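Outer membrane protein assembly factor BamA (Haemophilus ducreyi, PDB 4K3C) probably serves in the outer membrane assembly complex that assembles and inserts beta-barrel proteins into the outer membrane. Local coordinates at residues T200-Y209 / L221-N232. Numbering follows the deposited sequence.
Sequences TDSTNVNLSY and LGGNIFYEDYDN
D201, just before strand 202-209, lies against Y230 near the end of the antiparallel strand 221-231: CB of D201 sits 3.6 Å from CE1 of Y230, carboxylate and ring planes 20° apart. The D201 carboxylate is salt-bridged to R235, while the backbone O of D201 accepts a hydrogen bond from N of D231 at 2.6 Å. CB of S202 meets the same tyrosine ring at its edge. E228, with CG anti to the backbone N (chi1 172°) and an extended chain, runs alongside N204 and brings OE1 to 3.2 Å from OG of S202; its other oxygen, OE2, is salt-bridged to R243 on strand 242-254. Farther along this face ND2 of N224 turns toward OD1 of N206, modelled too close for the detail to be trusted. CB of F226 rests 3.5 Å from O of V205, and the side-chain torsion carries the ring off from strand 202-209. On the other face V205, L207, Y209, I225 and Y227 form a largely apolar run, ended by T203 and D229; CB of L207 and CB of I225 stand 4.5 Å apart. Set against N204, N206, S208, N224 and E228 behind it, this run marks a transmembrane beta-hairpin of the Omp85 barrel, its apolar face probably turned to lipid.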
loop_
_atom_site.group_PDB
_atom_site.type_symbol
_atom_site.label_atom_id
_atom_site.label_comp_id
_atom_site.label_asym_id
_atom_site.label_seq_id
_atom_site.Cartn_x
_atom_site.Cartn_y
_atom_site.Cartn_z
ATOM N N THR A 200 21.675 -2.094 8.979
ATOM C CA THR A 200 23.116 -2.333 8.987
ATOM C C THR A 200 23.683 -1.931 7.637
ATOM O O THR A 200 24.884 -1.679 7.518
ATOM C CB THR A 200 23.484 -3.807 9.247
ATOM O OG1 THR A 200 22.441 -4.657 8.749
ATOM C CG2 THR A 200 23.699 -4.055 10.740
ATOM N N ASP A 201 22.814 -1.866 6.628
ATOM C CA ASP A 201 23.244 -1.609 5.255
ATOM C C ASP A 201 23.176 -0.135 4.868
ATOM O O ASP A 201 23.987 0.339 4.060
ATOM C CB ASP A 201 22.466 -2.466 4.243
ATOM C CG ASP A 201 22.978 -3.894 4.166
ATOM O OD1 ASP A 201 24.164 -4.094 3.830
ATOM O OD2 ASP A 201 22.190 -4.823 4.428
ATOM N N SER A 202 22.219 0.593 5.435
ATOM C CA SER A 202 22.162 2.032 5.174
ATOM C C SER A 202 21.578 2.912 6.285
ATOM O O SER A 202 21.000 2.441 7.259
ATOM C CB SER A 202 21.434 2.314 3.847
ATOM O OG SER A 202 20.192 1.640 3.781
ATOM N N THR A 203 21.771 4.212 6.124
ATOM C CA THR A 203 20.952 5.184 6.814
ATOM C C THR A 203 20.307 6.027 5.720
ATOM O O THR A 203 20.962 6.387 4.744
ATOM C CB THR A 203 21.774 6.072 7.750
ATOM O OG1 THR A 203 22.749 6.774 6.983
ATOM C CG2 THR A 203 22.489 5.240 8.799
ATOM N N ASN A 204 19.024 6.321 5.852
ATOM C CA ASN A 204 18.343 7.042 4.800
ATOM C C ASN A 204 17.516 8.156 5.393
ATOM O O ASN A 204 16.648 7.927 6.220
ATOM C CB ASN A 204 17.442 6.111 3.993
ATOM C CG ASN A 204 17.853 4.642 4.099
ATOM O OD1 ASN A 204 18.389 4.066 3.149
ATOM N ND2 ASN A 204 17.581 4.024 5.253
ATOM N N VAL A 205 17.801 9.371 4.974
ATOM C CA VAL A 205 17.009 10.510 5.373
ATOM C C VAL A 205 16.156 10.900 4.182
ATOM O O VAL A 205 16.533 10.695 3.035
ATOM C CB VAL A 205 17.905 11.678 5.799
ATOM C CG1 VAL A 205 17.078 12.878 6.270
ATOM C CG2 VAL A 205 18.816 11.209 6.878
ATOM N N ASN A 206 15.016 11.501 4.463
ATOM C CA ASN A 206 13.998 11.623 3.475
ATOM C C ASN A 206 13.088 12.795 3.809
ATOM O O ASN A 206 12.446 12.804 4.873
ATOM C CB ASN A 206 13.200 10.334 3.544
ATOM C CG ASN A 206 12.025 10.349 2.645
ATOM O OD1 ASN A 206 12.157 10.625 1.452
ATOM N ND2 ASN A 206 10.849 10.070 3.199
ATOM N N LEU A 207 13.035 13.802 2.937
ATOM C CA LEU A 207 11.989 14.819 3.066
ATOM C C LEU A 207 10.948 14.571 2.004
ATOM O O LEU A 207 11.286 14.308 0.850
ATOM C CB LEU A 207 12.538 16.224 2.895
ATOM C CG LEU A 207 11.511 17.279 3.322
ATOM C CD1 LEU A 207 12.188 18.420 4.050
ATOM C CD2 LEU A 207 10.740 17.811 2.128
ATOM N N SER A 208 9.679 14.665 2.373
ATOM C CA SER A 208 8.621 14.308 1.430
ATOM C C SER A 208 7.420 15.228 1.575
ATOM O O SER A 208 7.013 15.559 2.700
ATOM C CB SER A 208 8.177 12.861 1.646
ATOM O OG SER A 208 7.473 12.733 2.873
ATOM N N TYR A 209 6.863 15.642 0.434
ATOM C CA TYR A 209 5.643 16.439 0.425
ATOM C C TYR A 209 4.510 15.759 -0.356
ATOM O O TYR A 209 4.670 15.410 -1.508
ATOM C CB TYR A 209 5.914 17.852 -0.112
ATOM C CG TYR A 209 4.680 18.735 -0.159
ATOM C CD1 TYR A 209 4.104 19.233 1.006
ATOM C CD2 TYR A 209 4.088 19.055 -1.364
ATOM C CE1 TYR A 209 2.959 20.042 0.959
ATOM C CE2 TYR A 209 2.951 19.847 -1.420
ATOM C CZ TYR A 209 2.392 20.345 -0.261
ATOM O OH TYR A 209 1.257 21.128 -0.362
ATOM N N LEU A 221 0.012 14.364 -5.977
ATOM C CA LEU A 221 1.349 14.763 -6.380
ATOM C C LEU A 221 2.276 14.613 -5.202
ATOM O O LEU A 221 2.161 15.335 -4.232
ATOM C CB LEU A 221 1.372 16.211 -6.866
ATOM C CG LEU A 221 2.447 16.603 -7.888
ATOM C CD1 LEU A 221 3.235 17.827 -7.420
ATOM C CD2 LEU A 221 3.370 15.415 -8.214
ATOM N N GLY A 222 3.188 13.657 -5.290
ATOM C CA GLY A 222 4.170 13.440 -4.252
ATOM C C GLY A 222 5.528 14.012 -4.622
ATOM O O GLY A 222 6.015 13.848 -5.741
ATOM N N GLY A 223 6.154 14.693 -3.674
ATOM C CA GLY A 223 7.524 15.131 -3.849
ATOM C C GLY A 223 8.412 14.469 -2.818
ATOM O O GLY A 223 7.995 14.255 -1.680
ATOM N N ASN A 224 9.632 14.136 -3.210
ATOM C CA ASN A 224 10.523 13.511 -2.279
ATOM C C ASN A 224 11.938 13.933 -2.552
ATOM O O ASN A 224 12.332 14.010 -3.702
ATOM C CB ASN A 224 10.378 11.996 -2.379
ATOM C CG ASN A 224 11.040 11.260 -1.220
ATOM O OD1 ASN A 224 12.090 10.636 -1.384
ATOM N ND2 ASN A 224 10.426 11.329 -0.045
ATOM N N ILE A 225 12.689 14.234 -1.499
ATOM C CA ILE A 225 14.100 14.522 -1.604
ATOM C C ILE A 225 14.757 13.644 -0.570
ATOM O O ILE A 225 14.303 13.581 0.571
ATOM C CB ILE A 225 14.410 15.940 -1.175
ATOM C CG1 ILE A 225 13.557 16.943 -1.940
ATOM C CG2 ILE A 225 15.910 16.234 -1.316
ATOM C CD1 ILE A 225 13.668 18.355 -1.354
ATOM N N PHE A 226 15.851 12.992 -0.933
ATOM C CA PHE A 226 16.378 11.950 -0.081
ATOM C C PHE A 226 17.866 11.785 -0.222
ATOM O O PHE A 226 18.458 12.078 -1.267
ATOM C CB PHE A 226 15.710 10.609 -0.414
ATOM C CG PHE A 226 15.997 10.126 -1.807
ATOM C CD1 PHE A 226 15.179 10.509 -2.867
ATOM C CD2 PHE A 226 17.085 9.297 -2.058
ATOM C CE1 PHE A 226 15.443 10.083 -4.163
ATOM C CE2 PHE A 226 17.355 8.863 -3.353
ATOM C CZ PHE A 226 16.533 9.259 -4.410
ATOM N N TYR A 227 18.446 11.254 0.843
ATOM C CA TYR A 227 19.841 10.905 0.884
ATOM C C TYR A 227 19.935 9.474 1.441
ATOM O O TYR A 227 19.254 9.122 2.402
ATOM C CB TYR A 227 20.563 11.939 1.752
ATOM C CG TYR A 227 21.898 11.530 2.318
ATOM C CD1 TYR A 227 22.966 11.216 1.488
ATOM C CD2 TYR A 227 22.101 11.496 3.685
ATOM C CE1 TYR A 227 24.195 10.861 2.005
ATOM C CE2 TYR A 227 23.321 11.136 4.213
ATOM C CZ TYR A 227 24.367 10.820 3.370
ATOM O OH TYR A 227 25.593 10.468 3.899
ATOM N N GLU A 228 20.731 8.627 0.809
ATOM C CA GLU A 228 20.964 7.303 1.351
ATOM C C GLU A 228 22.457 7.076 1.428
ATOM O O GLU A 228 23.180 7.355 0.478
ATOM C CB GLU A 228 20.313 6.198 0.513
ATOM C CG GLU A 228 20.718 4.779 0.978
ATOM C CD GLU A 228 20.077 3.644 0.178
ATOM O OE1 GLU A 228 19.644 2.639 0.790
ATOM O OE2 GLU A 228 20.024 3.741 -1.065
ATOM N N ASP A 229 22.914 6.583 2.575
ATOM C CA ASP A 229 24.299 6.175 2.745
ATOM C C ASP A 229 24.366 4.670 2.919
ATOM O O ASP A 229 24.195 4.177 4.030
ATOM C CB ASP A 229 24.923 6.865 3.954
ATOM C CG ASP A 229 26.426 6.673 4.018
ATOM O OD1 ASP A 229 27.055 6.589 2.941
ATOM O OD2 ASP A 229 26.981 6.605 5.138
ATOM N N TYR A 230 24.610 3.957 1.815
ATOM C CA TYR A 230 24.664 2.483 1.770
ATOM C C TYR A 230 26.071 1.952 1.992
ATOM O O TYR A 230 27.045 2.496 1.456
ATOM C CB TYR A 230 24.171 1.990 0.417
ATOM C CG TYR A 230 24.019 0.507 0.295
ATOM C CD1 TYR A 230 22.941 -0.139 0.863
ATOM C CD2 TYR A 230 24.934 -0.258 -0.424
ATOM C CE1 TYR A 230 22.780 -1.522 0.745
ATOM C CE2 TYR A 230 24.779 -1.644 -0.558
ATOM C CZ TYR A 230 23.696 -2.265 0.032
ATOM O OH TYR A 230 23.512 -3.626 -0.065
ATOM N N ASP A 231 26.174 0.897 2.793
ATOM C CA ASP A 231 27.458 0.266 3.062
ATOM C C ASP A 231 27.247 -1.164 3.472
ATOM O O ASP A 231 26.710 -1.463 4.524
ATOM C CB ASP A 231 28.239 0.995 4.141
ATOM C CG ASP A 231 29.588 0.343 4.427
ATOM O OD1 ASP A 231 29.850 -0.776 3.921
ATOM O OD2 ASP A 231 30.386 0.958 5.176
ATOM N N ASN A 232 27.815 -2.027 2.661
ATOM C CA ASN A 232 27.362 -3.384 2.473
ATOM C C ASN A 232 28.363 -4.365 3.097
ATOM O O ASN A 232 28.173 -5.582 3.076
ATOM C CB ASN A 232 27.269 -3.537 0.959
ATOM C CG ASN A 232 26.984 -4.908 0.528
ATOM O OD1 ASN A 232 27.872 -5.605 0.040
ATOM N ND2 ASN A 232 25.730 -5.325 0.670
#